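FrpC operon protein (Neisseria meningitidis, PDB 5EDF) is of uncertain function but binds the iron-regulated RTX protein FrpC and has been put forward as a participant in adhesion. Local coordinates at residues A[6-19]-A[29-41]. Sequence-based numbering, arbitrary orientation. Where two conformers were deposited one is given.
Sequences FNNPEPMTGFEHTV and VIPYGYLARYTQD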
loop_
_atom_site.group_PDB
_atom_site.type_symbol
_atom_site.label_atom_id
_atom_site.label_comp_id
_atom_site.label_asym_id
_atom_site.label_seq_id
_atom_site.Cartn_x
_atom_site.Cartn_y
_atom_site.Cartn_z
ATOM N N PHE A 6 4.102 -1.138 24.842
ATOM C CA PHE A 6 4.532 -2.187 23.938
ATOM C C PHE A 6 4.497 -3.537 24.680
ATOM O O PHE A 6 5.491 -4.265 24.757
ATOM C CB PHE A 6 5.926 -1.891 23.404
ATOM C CG PHE A 6 6.030 -0.615 22.633
ATOM C CD1 PHE A 6 5.875 -0.593 21.257
ATOM C CD2 PHE A 6 6.288 0.572 23.293
ATOM C CE1 PHE A 6 5.968 0.596 20.554
ATOM C CE2 PHE A 6 6.373 1.769 22.598
ATOM C CZ PHE A 6 6.227 1.775 21.226
ATOM N N ASN A 7 3.334 -3.849 25.229
ATOM C CA ASN A 7 3.173 -4.987 26.135
ATOM C C ASN A 7 2.818 -6.303 25.449
ATOM O O ASN A 7 2.644 -7.316 26.127
ATOM C CB ASN A 7 2.037 -4.728 27.164
ATOM C CG ASN A 7 2.246 -3.484 28.022
ATOM O OD1 ASN A 7 3.373 -3.137 28.352
ATOM N ND2 ASN A 7 1.132 -2.824 28.410
ATOM N N ASN A 8 2.671 -6.310 24.126
ATOM C CA ASN A 8 2.281 -7.530 23.406
ATOM C C ASN A 8 3.513 -8.337 22.989
ATOM O O ASN A 8 4.542 -7.754 22.681
ATOM C CB ASN A 8 1.406 -7.225 22.180
ATOM C CG ASN A 8 -0.039 -6.908 22.536
ATOM O OD1 ASN A 8 -0.608 -7.460 23.473
ATOM N ND2 ASN A 8 -0.650 -6.004 21.752
ATOM N N PRO A 9 3.358 -9.667 22.958
ATOM C CA PRO A 9 4.440 -10.568 22.556
ATOM C C PRO A 9 4.651 -10.545 21.052
ATOM O O PRO A 9 3.792 -10.144 20.289
ATOM C CB PRO A 9 3.911 -11.928 23.008
ATOM C CG PRO A 9 2.420 -11.827 22.831
ATOM C CD PRO A 9 2.133 -10.418 23.301
ATOM N N GLU A 10 5.804 -11.016 20.619
ATOM C CA GLU A 10 6.032 -11.286 19.198
ATOM C C GLU A 10 4.872 -12.124 18.665
ATOM O O GLU A 10 4.525 -13.122 19.268
ATOM C CB GLU A 10 7.332 -12.079 19.053
ATOM C CG GLU A 10 7.710 -12.344 17.614
ATOM C CD GLU A 10 8.844 -13.324 17.431
ATOM O OE1 GLU A 10 9.405 -13.857 18.416
ATOM O OE2 GLU A 10 9.179 -13.606 16.267
ATOM N N PRO A 11 4.266 -11.732 17.526
ATOM C CA PRO A 11 3.205 -12.551 16.970
ATOM C C PRO A 11 3.644 -13.913 16.418
ATOM O O PRO A 11 4.767 -14.058 15.921
ATOM C CB PRO A 11 2.625 -11.691 15.815
ATOM C CG PRO A 11 3.187 -10.325 15.999
ATOM C CD PRO A 11 4.473 -10.496 16.755
HETATM N N MSE A 12 2.750 -14.905 16.531
HETATM C CA MSE A 12 2.898 -16.120 15.749
HETATM C C MSE A 12 2.152 -16.026 14.414
HETATM O O MSE A 12 2.713 -16.341 13.370
HETATM C CB MSE A 12 2.481 -17.376 16.527
HETATM C CG MSE A 12 2.629 -18.634 15.708
HETATM SE SE MSE A 12 1.981 -20.171 16.650
HETATM C CE MSE A 12 0.153 -19.744 16.867
ATOM N N THR A 13 0.893 -15.604 14.452
ATOM C CA THR A 13 0.094 -15.405 13.263
ATOM C C THR A 13 -0.069 -13.922 12.895
ATOM O O THR A 13 -0.346 -13.624 11.721
ATOM C CB THR A 13 -1.329 -15.930 13.443
ATOM O OG1 THR A 13 -2.012 -15.127 14.416
ATOM C CG2 THR A 13 -1.337 -17.404 13.864
ATOM N N GLY A 14 0.025 -13.025 13.858
ATOM C CA GLY A 14 -0.263 -11.590 13.637
ATOM C C GLY A 14 -1.652 -11.167 14.027
ATOM O O GLY A 14 -1.935 -9.976 14.043
ATOM N N PHE A 15 -2.500 -12.116 14.386
ATOM C CA PHE A 15 -3.903 -11.846 14.717
ATOM C C PHE A 15 -4.247 -12.020 16.192
ATOM O O PHE A 15 -5.393 -11.848 16.579
ATOM C CB PHE A 15 -4.811 -12.742 13.845
ATOM C CG PHE A 15 -4.690 -12.451 12.377
ATOM C CD1 PHE A 15 -5.361 -11.356 11.822
ATOM C CD2 PHE A 15 -3.839 -13.174 11.573
ATOM C CE1 PHE A 15 -5.215 -11.063 10.456
ATOM C CE2 PHE A 15 -3.689 -12.853 10.222
ATOM C CZ PHE A 15 -4.367 -11.802 9.695
ATOM N N GLU A 16 -3.245 -12.305 17.032
ATOM C CA GLU A 16 -3.520 -12.633 18.421
ATOM C C GLU A 16 -4.004 -11.454 19.234
ATOM O O GLU A 16 -4.631 -11.650 20.254
ATOM C CB GLU A 16 -2.257 -13.179 19.090
ATOM C CG GLU A 16 -1.726 -14.461 18.522
ATOM C CD GLU A 16 -0.708 -14.316 17.393
ATOM O OE1 GLU A 16 -0.569 -13.249 16.745
ATOM O OE2 GLU A 16 0.001 -15.308 17.141
ATOM N N HIS A 17 -3.637 -10.248 18.818
ATOM C CA HIS A 17 -4.013 -9.023 19.465
ATOM C C HIS A 17 -4.342 -8.001 18.431
ATOM O O HIS A 17 -3.913 -8.130 17.265
ATOM C CB HIS A 17 -2.838 -8.475 20.287
ATOM C CG HIS A 17 -2.493 -9.329 21.439
ATOM N ND1 HIS A 17 -3.247 -9.305 22.590
ATOM C CD2 HIS A 17 -1.521 -10.243 21.621
ATOM C CE1 HIS A 17 -2.734 -10.170 23.447
ATOM N NE2 HIS A 17 -1.682 -10.749 22.895
ATOM N N THR A 18 -5.123 -7.022 18.832
ATOM C CA THR A 18 -5.400 -5.852 18.024
ATOM C C THR A 18 -4.979 -4.605 18.791
ATOM O O THR A 18 -4.855 -4.613 20.024
ATOM C CB THR A 18 -6.859 -5.752 17.662
ATOM O OG1 THR A 18 -7.632 -5.649 18.866
ATOM C CG2 THR A 18 -7.373 -6.974 16.861
ATOM N N VAL A 19 -4.814 -3.513 18.063
ATOM C CA VAL A 19 -4.646 -2.192 18.645
ATOM C C VAL A 19 -5.749 -1.275 18.086
ATOM O O VAL A 19 -5.969 -1.245 16.864
ATOM C CB VAL A 19 -3.249 -1.609 18.412
ATOM C CG1 VAL A 19 -3.110 -0.175 19.015
ATOM C CG2 VAL A 19 -2.182 -2.557 18.976
ATOM N N VAL A 29 -9.577 -0.726 14.192
ATOM C CA VAL A 29 -9.070 -1.802 15.054
ATOM C C VAL A 29 -8.208 -2.711 14.174
ATOM O O VAL A 29 -8.723 -3.301 13.233
ATOM C CB VAL A 29 -10.201 -2.597 15.735
ATOM C CG1 VAL A 29 -9.623 -3.751 16.543
ATOM C CG2 VAL A 29 -10.995 -1.665 16.630
ATOM N N ILE A 30 -6.896 -2.761 14.434
ATOM C CA ILE A 30 -5.930 -3.360 13.514
ATOM C C ILE A 30 -5.270 -4.557 14.157
ATOM O O ILE A 30 -4.675 -4.417 15.227
ATOM C CB ILE A 30 -4.866 -2.328 13.115
ATOM C CG1 ILE A 30 -5.553 -1.111 12.488
ATOM C CG2 ILE A 30 -3.835 -2.948 12.125
ATOM C CD1 ILE A 30 -4.611 -0.082 11.885
ATOM N N PRO A 31 -5.321 -5.737 13.513
ATOM C CA PRO A 31 -4.518 -6.856 14.040
ATOM C C PRO A 31 -3.050 -6.475 14.149
ATOM O O PRO A 31 -2.497 -5.868 13.221
ATOM C CB PRO A 31 -4.751 -7.978 13.035
ATOM C CG PRO A 31 -6.081 -7.631 12.393
ATOM C CD PRO A 31 -6.072 -6.124 12.317
ATOM N N TYR A 32 -2.424 -6.750 15.279
ATOM C CA TYR A 32 -1.177 -6.106 15.609
ATOM C C TYR A 32 -0.019 -6.512 14.742
ATOM O O TYR A 32 0.975 -5.770 14.652
ATOM C CB TYR A 32 -0.867 -6.246 17.107
ATOM C CG TYR A 32 -0.238 -7.523 17.578
ATOM C CD1 TYR A 32 -0.715 -8.784 17.233
ATOM C CD2 TYR A 32 0.826 -7.475 18.469
ATOM C CE1 TYR A 32 -0.129 -9.944 17.730
ATOM C CE2 TYR A 32 1.382 -8.604 18.965
ATOM C CZ TYR A 32 0.917 -9.849 18.618
ATOM O OH TYR A 32 1.462 -11.000 19.142
ATOM N N GLY A 33 -0.105 -7.650 14.059
ATOM C CA GLY A 33 0.917 -8.054 13.132
ATOM C C GLY A 33 1.100 -7.179 11.915
ATOM O O GLY A 33 2.104 -7.293 11.229
ATOM N N TYR A 34 0.158 -6.262 11.669
ATOM C CA TYR A 34 0.305 -5.267 10.603
ATOM C C TYR A 34 1.055 -4.025 11.055
ATOM O O TYR A 34 1.186 -3.095 10.288
ATOM C CB TYR A 34 -1.091 -4.857 10.106
ATOM C CG TYR A 34 -1.801 -5.960 9.360
ATOM C CD1 TYR A 34 -1.389 -6.371 8.089
ATOM C CD2 TYR A 34 -2.870 -6.628 9.931
ATOM C CE1 TYR A 34 -2.046 -7.402 7.420
ATOM C CE2 TYR A 34 -3.521 -7.625 9.250
ATOM C CZ TYR A 34 -3.112 -8.011 7.999
ATOM O OH TYR A 34 -3.754 -9.044 7.326
ATOM N N LEU A 35 1.548 -4.025 12.292
ATOM C CA LEU A 35 2.168 -2.848 12.921
ATOM C C LEU A 35 3.646 -3.025 13.237
ATOM O O LEU A 35 4.127 -2.555 14.278
ATOM C CB LEU A 35 1.383 -2.441 14.174
ATOM C CG LEU A 35 -0.119 -2.163 13.954
ATOM C CD1 LEU A 35 -0.832 -2.088 15.308
ATOM C CD2 LEU A 35 -0.352 -0.930 13.103
ATOM N N ALA A 36 4.384 -3.644 12.329
ATOM C CA ALA A 36 5.781 -3.960 12.575
ATOM C C ALA A 36 6.655 -2.748 12.897
ATOM O O ALA A 36 7.683 -2.877 13.601
ATOM C CB ALA A 36 6.388 -4.771 11.410
ATOM N N ARG A 37 6.309 -1.565 12.388
ATOM C CA ARG A 37 7.112 -0.379 12.747
ATOM C C ARG A 37 6.912 0.094 14.199
ATOM O O ARG A 37 7.733 0.859 14.736
ATOM C CB ARG A 37 6.846 0.795 11.819
ATOM C CG ARG A 37 7.346 0.584 10.433
ATOM C CD ARG A 37 7.010 1.737 9.514
ATOM N NE ARG A 37 7.647 1.661 8.217
ATOM C CZ ARG A 37 8.853 2.127 7.916
ATOM N NH1 ARG A 37 9.603 2.722 8.849
ATOM N NH2 ARG A 37 9.298 2.030 6.689
ATOM N N TYR A 38 5.869 -0.407 14.825
ATOM C CA TYR A 38 5.492 0.006 16.184
ATOM C C TYR A 38 5.927 -1.052 17.168
ATOM O O TYR A 38 5.133 -1.603 17.925
ATOM C CB TYR A 38 3.983 0.243 16.242
ATOM C CG TYR A 38 3.405 1.247 15.285
ATOM C CD1 TYR A 38 2.987 2.475 15.704
ATOM C CD2 TYR A 38 3.147 0.917 13.973
ATOM C CE1 TYR A 38 2.362 3.386 14.844
ATOM C CE2 TYR A 38 2.530 1.811 13.120
ATOM C CZ TYR A 38 2.133 3.023 13.554
ATOM O OH TYR A 38 1.533 3.918 12.701
ATOM N N THR A 39 7.227 -1.315 17.159
ATOM C CA THR A 39 7.830 -2.378 17.948
ATOM C C THR A 39 9.103 -1.854 18.603
ATOM O O THR A 39 9.634 -0.773 18.226
ATOM C CB THR A 39 8.157 -3.631 17.100
ATOM O OG1 THR A 39 9.021 -3.254 15.999
ATOM C CG2 THR A 39 6.943 -4.236 16.536
ATOM N N GLN A 40 9.583 -2.627 19.569
ATOM C CA GLN A 40 10.868 -2.383 20.207
ATOM C C GLN A 40 11.637 -3.689 20.290
ATOM O O GLN A 40 11.054 -4.765 20.222
ATOM C CB GLN A 40 10.660 -1.790 21.594
ATOM C CG GLN A 40 10.046 -0.408 21.580
ATOM C CD GLN A 40 9.858 0.159 22.961
ATOM O OE1 GLN A 40 9.715 -0.579 23.933
ATOM N NE2 GLN A 40 9.867 1.480 23.059
ATOM N N ASP A 41 12.961 -3.561 20.395
ATOM C CA ASP A 41 13.887 -4.662 20.742
ATOM C C ASP A 41 13.826 -5.862 19.792
ATOM O O ASP A 41 13.423 -6.965 20.173
ATOM C CB ASP A 41 13.650 -5.083 22.183
ATOM C CG ASP A 41 13.823 -3.923 23.165
ATOM O OD1 ASP A 41 14.554 -2.959 22.834
ATOM O OD2 ASP A 41 13.227 -3.976 24.264
#
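Y32 inserts its ring into the loop 8-17 and is enclosed there on both faces. P11 CG and H17 CB make CH-pi contacts on opposite faces, each 3.9 Å from the Y32 ring centroid; the H17 imidazole then turns its edge to the same ring in a T-shaped (edge-to-face) pair, planes at 85°. Chi1 of Y32, 82°, carries the ring toward 8-17, between P11 and H17. At the far end Y32 OH donates to P9 O (2.7 Å), from above the carbonyl plane, while E16 OE1 sits at the ring edge, 3.5 Å from Y32 CE1. That carboxylate is itself fixed: E16 OE2 accepts M12 N and T13 N from opposite faces of its plane, and E16 OE1 takes G14 N. One residue on from Y32, G33 N bonds to G14 O on a lone pair (3.0 Å), and the CA atoms of G14 and G33 approach to 3.8 Å, leaving no room for a CB on G33. Separately, the Q40 amide stacks on the F6 ring, planes 16° apart. V19 and I30 form the antiparallel hydrogen-bonded pair inside the hairpin 18-23/26-31, and Y32 N to H17 O (2.8 Å) continues the bonding just beyond its strands. The hairpin packs against helix 205-224 through I30 and P31 on F222, with strand 45-46 beside N8 and P11.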